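Local coordinates for Exo-beta-1,4-mannosidase (Rhizomucor miehei, PDB 4LYP), which hydrolyses beta-1,4-linked mannosides from their non-reducing ends as a glycoside hydrolase family 5 exo-mannosidase, and also has transglycosylation activity, at residues A[35-39]-A[49-53]; A[54-58]-A[440-444]; A[143-147]-A[227-231]. All blocks are in the same frame, centred on the assembly; numbering follows the deposited sequence.

Contact 1. Residues A[35-39]-A[49-53]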
loop_
_atom_site.group_PDB
_atom_site.type_symbol
_atom_site.label_atom_id
_atom_site.label_comp_id
_atom_site.label_asym_id
_atom_site.label_seq_id
_atom_site.Cartn_x
_atom_site.Cartn_y
_atom_site.Cartn_z
ATOM N N GLU A 35 -26.333 -2.794 1.033
ATOM C CA GLU A 35 -24.986 -2.265 1.013
ATOM C C GLU A 35 -24.521 -1.913 2.419
ATOM O O GLU A 35 -23.524 -1.229 2.570
ATOM C CB GLU A 35 -24.882 -1.087 0.048
ATOM C CG GLU A 35 -25.324 -1.564 -1.360
ATOM C CD GLU A 35 -25.337 -0.479 -2.410
ATOM O OE1 GLU A 35 -24.586 0.541 -2.313
ATOM O OE2 GLU A 35 -26.146 -0.656 -3.385
ATOM N N PHE A 36 -25.107 -2.532 3.425
ATOM C CA PHE A 36 -24.713 -2.265 4.834
ATOM C C PHE A 36 -23.216 -2.512 5.156
ATOM O O PHE A 36 -22.601 -1.767 5.905
ATOM C CB PHE A 36 -25.626 -3.116 5.744
ATOM C CG PHE A 36 -25.685 -2.690 7.181
ATOM C CD1 PHE A 36 -26.063 -1.421 7.577
ATOM C CD2 PHE A 36 -25.495 -3.664 8.146
ATOM C CE1 PHE A 36 -26.212 -1.121 8.944
ATOM C CE2 PHE A 36 -25.632 -3.390 9.490
ATOM C CZ PHE A 36 -25.964 -2.104 9.872
ATOM N N ALA A 37 -22.673 -3.543 4.546
ATOM C CA ALA A 37 -21.314 -3.991 4.761
ATOM C C ALA A 37 -20.279 -3.258 3.951
ATOM O O ALA A 37 -19.064 -3.445 4.166
ATOM C CB ALA A 37 -21.222 -5.504 4.511
ATOM N N PHE A 38 -20.694 -2.375 3.018
ATOM C CA PHE A 38 -19.686 -1.623 2.253
ATOM C C PHE A 38 -19.176 -0.496 3.112
ATOM O O PHE A 38 -19.952 0.238 3.765
ATOM C CB PHE A 38 -20.285 -1.072 0.963
ATOM C CG PHE A 38 -20.511 -2.145 -0.075
ATOM C CD1 PHE A 38 -19.587 -2.376 -1.111
ATOM C CD2 PHE A 38 -21.625 -2.983 -0.016
ATOM C CE1 PHE A 38 -19.735 -3.403 -1.984
ATOM C CE2 PHE A 38 -21.761 -4.018 -0.934
ATOM C CZ PHE A 38 -20.839 -4.180 -1.964
ATOM N N VAL A 39 -17.862 -0.259 3.036
ATOM C CA VAL A 39 -17.293 0.925 3.723
ATOM C C VAL A 39 -17.722 2.144 2.938
ATOM O O VAL A 39 -17.685 2.161 1.697
ATOM C CB VAL A 39 -15.752 0.797 3.807
ATOM C CG1 VAL A 39 -15.194 2.035 4.509
ATOM C CG2 VAL A 39 -15.352 -0.454 4.517
ATOM N N THR A 49 -17.654 4.885 7.476
ATOM C CA THR A 49 -18.637 4.086 8.204
ATOM C C THR A 49 -18.639 2.710 7.607
ATOM O O THR A 49 -18.289 2.494 6.453
ATOM C CB THR A 49 -20.060 4.711 8.158
ATOM O OG1 THR A 49 -20.583 4.667 6.845
ATOM C CG2 THR A 49 -20.045 6.159 8.632
ATOM N N ARG A 50 -19.138 1.762 8.401
ATOM C CA ARG A 50 -19.402 0.388 7.942
ATOM C C ARG A 50 -20.440 -0.175 8.924
ATOM O O ARG A 50 -20.291 0.083 10.154
ATOM C CB ARG A 50 -18.116 -0.481 7.949
ATOM C CG ARG A 50 -18.326 -1.732 7.113
ATOM C CD ARG A 50 -17.140 -2.676 7.260
ATOM N NE ARG A 50 -17.250 -3.735 6.241
ATOM C CZ ARG A 50 -16.607 -4.898 6.248
ATOM N NH1 ARG A 50 -15.856 -5.271 7.309
ATOM N NH2 ARG A 50 -16.685 -5.693 5.161
ATOM N N TYR A 51 -21.446 -0.899 8.413
ATOM C CA TYR A 51 -22.451 -1.468 9.338
ATOM C C TYR A 51 -23.121 -0.371 10.162
ATOM O O TYR A 51 -23.537 -0.648 11.306
ATOM C CB TYR A 51 -21.913 -2.595 10.225
ATOM C CG TYR A 51 -21.199 -3.721 9.540
ATOM C CD1 TYR A 51 -21.892 -4.579 8.681
ATOM C CD2 TYR A 51 -19.814 -3.899 9.751
ATOM C CE1 TYR A 51 -21.219 -5.653 8.058
ATOM C CE2 TYR A 51 -19.150 -4.966 9.118
ATOM C CZ TYR A 51 -19.815 -5.777 8.253
ATOM O OH TYR A 51 -19.214 -6.877 7.655
ATOM N N GLY A 52 -23.293 0.816 9.579
ATOM C CA GLY A 52 -24.036 1.896 10.293
ATOM C C GLY A 52 -23.261 2.515 11.423
ATOM O O GLY A 52 -23.860 3.267 12.193
ATOM N N GLU A 53 -21.964 2.234 11.528
ATOM C CA GLU A 53 -21.129 2.760 12.641
ATOM C C GLU A 53 -19.833 3.351 12.113
ATOM O O GLU A 53 -19.384 2.978 11.016
ATOM C CB GLU A 53 -20.774 1.661 13.645
ATOM C CG GLU A 53 -22.013 1.081 14.305
ATOM C CD GLU A 53 -21.684 -0.129 15.133
ATOM O OE1 GLU A 53 -20.567 -0.547 15.330
ATOM O OE2 GLU A 53 -22.680 -0.697 15.640
#
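The phenyl ring of F36 lies across the backbone of Y51, whose CA sits over the ring centre in a CH-pi contact, 3.6 Å from the F36 centroid. A chi1 of -162°, which sets CG opposite the backbone N, carries the F36 ring over the type I' turn R50–E53, and F36 CE1 comes within 3.6 Å of the amide N of G52. Y51 presents the CD1 edge of its ring to the face of F36 in an offset edge-to-face stack with planes at 72°. Farther along the same ring, Y51 CE1 packs on A37 CB at 3.6 Å. On the backbone, Y51 N donates to F36 O (2.9 Å). The extended side chain of R50 carries its guanidinium to A37 O, which meets it at the edge: NE to A37 O is 2.8 Å and nearly straight (173°), with a weak second bond from NH2, which also reaches P228 O weakly. Y51 OH lies over one face of the same guanidinium. Aromatic packing thus joins the N-terminal turn to the hairpin on the exposed side, and deeper in a backbone carbonyl holds NE of a buried arginine, probably offsetting part of its charge.

Contact 2. Residues A[54-58]-A[440-444]. With GAI (guanidine), chain D.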
loop_
_atom_site.group_PDB
_atom_site.type_symbol
_atom_site.label_atom_id
_atom_site.label_comp_id
_atom_site.label_asym_id
_atom_site.label_seq_id
_atom_site.Cartn_x
_atom_site.Cartn_y
_atom_site.Cartn_z
ATOM N N PRO A 54 -19.214 4.265 12.833
ATOM C CA PRO A 54 -17.845 4.732 12.432
ATOM C C PRO A 54 -16.947 3.535 12.177
ATOM O O PRO A 54 -17.042 2.503 12.824
ATOM C CB PRO A 54 -17.408 5.549 13.657
ATOM C CG PRO A 54 -18.715 6.112 14.212
ATOM C CD PRO A 54 -19.694 4.901 14.076
ATOM N N TYR A 55 -15.980 3.769 11.260
ATOM C CA TYR A 55 -15.021 2.721 10.906
ATOM C C TYR A 55 -13.633 3.347 10.862
ATOM O O TYR A 55 -13.367 4.256 10.064
ATOM C CB TYR A 55 -15.435 2.110 9.556
ATOM C CG TYR A 55 -14.584 0.954 9.089
ATOM C CD1 TYR A 55 -14.737 -0.295 9.731
ATOM C CD2 TYR A 55 -13.711 1.014 8.030
ATOM C CE1 TYR A 55 -14.002 -1.410 9.331
ATOM C CE2 TYR A 55 -13.003 -0.067 7.583
ATOM C CZ TYR A 55 -13.122 -1.255 8.242
ATOM O OH TYR A 55 -12.367 -2.342 7.820
ATOM N N LEU A 56 -12.750 2.931 11.768
ATOM C CA LEU A 56 -11.362 3.374 11.805
ATOM C C LEU A 56 -10.460 2.281 11.282
ATOM O O LEU A 56 -10.693 1.082 11.408
ATOM C CB LEU A 56 -10.957 3.808 13.213
ATOM C CG LEU A 56 -11.619 5.123 13.706
ATOM C CD1 LEU A 56 -11.247 5.375 15.149
ATOM C CD2 LEU A 56 -11.105 6.326 12.951
ATOM N N ILE A 57 -9.372 2.737 10.674
ATOM C CA ILE A 57 -8.447 1.841 9.924
ATOM C C ILE A 57 -7.290 1.354 10.802
ATOM O O ILE A 57 -6.321 2.084 11.060
ATOM C CB ILE A 57 -7.908 2.577 8.654
ATOM C CG1 ILE A 57 -9.072 3.120 7.785
ATOM C CG2 ILE A 57 -6.977 1.642 7.887
ATOM C CD1 ILE A 57 -10.118 2.064 7.340
ATOM N N ARG A 58 -7.454 0.109 11.254
ATOM C CA ARG A 58 -6.427 -0.594 12.022
ATOM C C ARG A 58 -5.615 -1.397 11.020
ATOM O O ARG A 58 -5.844 -2.609 10.838
ATOM C CB ARG A 58 -7.105 -1.503 13.061
ATOM C CG ARG A 58 -7.796 -0.726 14.177
ATOM C CD ARG A 58 -8.590 -1.679 15.080
ATOM N NE ARG A 58 -9.862 -2.103 14.494
ATOM C CZ ARG A 58 -10.383 -3.343 14.580
ATOM N NH1 ARG A 58 -9.672 -4.380 14.996
ATOM N NH2 ARG A 58 -11.660 -3.515 14.220
ATOM N N LEU A 440 -7.333 2.221 18.929
ATOM C CA LEU A 440 -8.117 2.830 17.854
ATOM C C LEU A 440 -9.497 2.200 17.833
ATOM O O LEU A 440 -10.495 2.923 17.606
ATOM C CB LEU A 440 -7.421 2.584 16.539
ATOM C CG LEU A 440 -7.816 3.545 15.427
ATOM C CD1 LEU A 440 -7.354 4.993 15.736
ATOM C CD2 LEU A 440 -7.151 3.135 14.105
ATOM N N LEU A 441 -9.616 0.898 18.110
ATOM C CA LEU A 441 -10.967 0.311 18.207
ATOM C C LEU A 441 -11.755 0.893 19.385
ATOM O O LEU A 441 -12.982 1.151 19.223
ATOM C CB LEU A 441 -10.879 -1.218 18.325
ATOM C CG LEU A 441 -12.208 -1.953 18.414
ATOM C CD1 LEU A 441 -13.089 -1.617 17.231
ATOM C CD2 LEU A 441 -11.893 -3.461 18.525
ATOM N N LYS A 442 -11.107 1.138 20.519
ATOM C CA LYS A 442 -11.783 1.785 21.606
ATOM C C LYS A 442 -12.334 3.169 21.198
ATOM O O LYS A 442 -13.456 3.532 21.515
ATOM C CB LYS A 442 -10.854 1.892 22.819
ATOM C CG LYS A 442 -11.508 2.530 24.037
ATOM C CD LYS A 442 -10.537 2.598 25.205
ATOM C CE LYS A 442 -11.174 3.116 26.497
ATOM N NZ LYS A 442 -11.411 2.003 27.498
ATOM N N VAL A 443 -11.549 3.925 20.463
ATOM C CA VAL A 443 -11.978 5.212 19.946
ATOM C C VAL A 443 -13.171 5.027 19.042
ATOM O O VAL A 443 -14.176 5.755 19.108
ATOM C CB VAL A 443 -10.847 6.023 19.271
ATOM C CG1 VAL A 443 -11.401 7.234 18.579
ATOM C CG2 VAL A 443 -9.780 6.415 20.290
ATOM N N GLN A 444 -13.084 4.049 18.136
ATOM C CA GLN A 444 -14.201 3.807 17.194
ATOM C C GLN A 444 -15.525 3.576 17.992
ATOM O O GLN A 444 -16.565 4.120 17.628
ATOM C CB GLN A 444 -13.952 2.595 16.298
ATOM C CG GLN A 444 -15.039 2.406 15.257
ATOM C CD GLN A 444 -14.854 1.105 14.518
ATOM O OE1 GLN A 444 -13.871 0.905 13.768
ATOM N NE2 GLN A 444 -15.719 0.163 14.814
HETATM C C GAI D . -14.620 8.415 12.368
HETATM N N1 GAI D . -15.961 8.708 12.859
HETATM N N2 GAI D . -13.571 9.156 11.728
HETATM N N3 GAI D . -14.254 7.184 12.407
HETATM O O HOH W 1 -11.203 0.304 14.128
HETATM O O HOH W 2 -13.493 -1.775 12.839
#
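The carboxamide of Q444 reaches from helix 429-448 across to the backbone of strand 53-61, and its OE1 takes the amide hydrogen of L56 in an almost straight bond (L56 N to Q444 OE1 3.1 Å, 174°). An extended chain, CG anti to the backbone N (chi1 -175°), lets the glutamine span the gap. The L56 N-H comes to OE1 tilted 34° from the carbonyl plane. Two waters also donate to OE1: water 1, which bridges to L56 O and R58 NE, and water 2, held by R58 NH2, so three donors grip this one oxygen. Both waters lie at the edge of the R58 guanidinium, in its plane, while L441 covers one face, its CD1 3.8 Å from R58 NH2. R58 NH1 is bonded to G92 O. Strand 53-61 begins as the second arm of a hairpin with 48-50 and then enters the TIM barrel, parallel to 95-99 and 386-394. The C-terminal helix packs against its outer side, the side to which the CB atoms of P54, L56 and R58 are directed. L56 CB meets L440 CG at 3.9 Å, and its CD1 lies against L440 O and V443 CG1. L440 in turn lays CD2 against I57 O (3.3 Å) and against the aliphatic CG of R58. The other methyl of L56, CD2, touches the bound guanidine at N3 (3.3 Å), and P54 CB lies 3.6 Å from guanidine N1; K46 O accepts a hydrogen bond from this ligand.

Contact 3. Residues A[143-147]-A[227-231]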
loop_
_atom_site.group_PDB
_atom_site.type_symbol
_atom_site.label_atom_id
_atom_site.label_comp_id
_atom_site.label_asym_id
_atom_site.label_seq_id
_atom_site.Cartn_x
_atom_site.Cartn_y
_atom_site.Cartn_z
ATOM N N MET A 143 -11.677 -8.532 7.665
ATOM C CA MET A 143 -10.852 -7.447 7.205
ATOM C C MET A 143 -11.419 -6.841 5.922
ATOM O O MET A 143 -12.041 -7.563 5.140
ATOM C CB MET A 143 -9.420 -7.917 6.964
ATOM C CG MET A 143 -8.721 -8.427 8.222
ATOM S SD MET A 143 -7.087 -9.039 7.761
ATOM C CE MET A 143 -6.475 -9.614 9.345
ATOM N N THR A 144 -11.044 -5.593 5.656
ATOM C CA THR A 144 -11.361 -5.011 4.335
ATOM C C THR A 144 -10.047 -4.715 3.604
ATOM O O THR A 144 -8.972 -4.605 4.225
ATOM C CB THR A 144 -12.172 -3.713 4.454
ATOM O OG1 THR A 144 -11.451 -2.751 5.266
ATOM C CG2 THR A 144 -13.552 -3.996 5.015
ATOM N N ALA A 145 -10.148 -4.622 2.282
ATOM C CA ALA A 145 -9.008 -4.474 1.409
ATOM C C ALA A 145 -9.027 -3.111 0.708
ATOM O O ALA A 145 -10.041 -2.682 0.146
ATOM C CB ALA A 145 -9.004 -5.546 0.335
ATOM N N VAL A 146 -7.859 -2.494 0.652
ATOM C CA VAL A 146 -7.598 -1.379 -0.271
ATOM C C VAL A 146 -6.868 -2.003 -1.474
ATOM O O VAL A 146 -5.768 -2.579 -1.297
ATOM C CB VAL A 146 -6.753 -0.252 0.382
ATOM C CG1 VAL A 146 -6.352 0.776 -0.628
ATOM C CG2 VAL A 146 -7.546 0.356 1.542
ATOM N N MET A 147 -7.522 -1.966 -2.638
ATOM C CA MET A 147 -7.050 -2.715 -3.823
ATOM C C MET A 147 -6.240 -1.775 -4.728
ATOM O O MET A 147 -6.830 -1.006 -5.487
ATOM C CB MET A 147 -8.219 -3.243 -4.583
ATOM C CG MET A 147 -9.042 -4.326 -3.830
ATOM S SD MET A 147 -8.217 -5.915 -3.784
ATOM C CE MET A 147 -8.703 -6.511 -5.412
ATOM N N ASP A 227 -18.148 -7.067 -3.880
ATOM C CA ASP A 227 -17.693 -7.691 -2.652
ATOM C C ASP A 227 -17.426 -6.619 -1.613
ATOM O O ASP A 227 -16.510 -5.812 -1.774
ATOM C CB ASP A 227 -16.374 -8.458 -2.972
ATOM C CG ASP A 227 -15.896 -9.274 -1.840
ATOM O OD1 ASP A 227 -16.477 -9.193 -0.706
ATOM O OD2 ASP A 227 -14.967 -10.090 -2.037
ATOM N N PRO A 228 -18.194 -6.634 -0.497
ATOM C CA PRO A 228 -17.981 -5.621 0.527
ATOM C C PRO A 228 -16.707 -5.862 1.341
ATOM O O PRO A 228 -16.360 -5.044 2.213
ATOM C CB PRO A 228 -19.212 -5.719 1.421
ATOM C CG PRO A 228 -19.550 -7.190 1.308
ATOM C CD PRO A 228 -19.298 -7.579 -0.123
ATOM N N VAL A 229 -15.959 -6.954 1.080
ATOM C CA VAL A 229 -14.619 -7.086 1.673
ATOM C C VAL A 229 -13.670 -6.039 1.089
ATOM O O VAL A 229 -12.697 -5.655 1.737
ATOM C CB VAL A 229 -14.116 -8.527 1.463
ATOM C CG1 VAL A 229 -12.655 -8.670 1.853
ATOM C CG2 VAL A 229 -14.993 -9.502 2.286
ATOM N N ILE A 230 -13.911 -5.588 -0.152
ATOM C CA ILE A 230 -13.112 -4.526 -0.739
ATOM C C ILE A 230 -13.628 -3.201 -0.173
ATOM O O ILE A 230 -14.796 -2.845 -0.414
ATOM C CB ILE A 230 -13.179 -4.628 -2.276
ATOM C CG1 ILE A 230 -12.407 -5.878 -2.711
ATOM C CG2 ILE A 230 -12.612 -3.343 -2.910
ATOM C CD1 ILE A 230 -12.629 -6.248 -4.162
ATOM N N MET A 231 -12.759 -2.470 0.518
ATOM C CA MET A 231 -13.045 -1.123 0.991
ATOM C C MET A 231 -12.948 -0.123 -0.139
ATOM O O MET A 231 -13.780 0.807 -0.255
ATOM C CB MET A 231 -12.056 -0.769 2.128
ATOM C CG MET A 231 -12.078 0.730 2.417
ATOM S SD MET A 231 -11.088 1.094 3.881
ATOM C CE MET A 231 -10.776 2.855 3.670
#
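A chi1 of -66° sets M147 CG against I230 CG2 (3.8 Å), and bends at chi2 (-75°) and chi3 (-82°) fold M147 CE back near I230 CD1. I230 has CG2 opposite its backbone N, which turns that methyl to M147 CG, and the two side chains cross at about a right angle. A145 and I230 are a parallel bridge pair whose CB atoms project to the same side of the sheet, where A145 and M147 also meet helix 125-140. Two backbone bonds flank the bridge: A145 N to V229 O (2.8 Å) and M231 N to A145 O (2.8 Å). Strands 144-148 and 230-234 are thereby joined as neighbouring parallel strands of the TIM-barrel wall, the alpha/beta fold of family 5 glycoside hydrolases. V229 O also receives a close CA-H contact from T144 (T144 CA to V229 O 3.0 Å). On the side of the sheet opposite A145, T144 CB packs on M231 CB at 3.8 Å, and the extended M231 chain runs on to bring SD near V146 CG2. T144 OG1 is hydrogen-bonded to Y55 OH and N95 ND2, which satisfies this buried hydroxyl. Ahead of the strand, D227 forms an Asx turn, OD1 accepting from V229 N (2.9 Å) from above the carboxylate plane; the same oxygen makes a salt bridge with K222.

Contact 1 lies about 13 Å from contact 2 and 12 Å from contact 3, centre to centre, and Y55 of contact 2 touches both of the others. Its ring packs on R50 and V39 of contact 1, with R50 CB 3.8 Å from Y55 CD1, and its far end reaches T144 of contact 3. Contacts 1 and 3 also meet directly, R50 CZ lying 3.4 Å from T144 CG2, and contacts 2 and 3 touch through I57 CD1 and M231 SD at 3.7 Å. One guanidine binds at contact 2, about 6 Å from the T49 side chain; another occupies a separate pocket with W153, E238, W293, N296 and E416, whose acidic and aromatic lining is consistent with a family 5 active site.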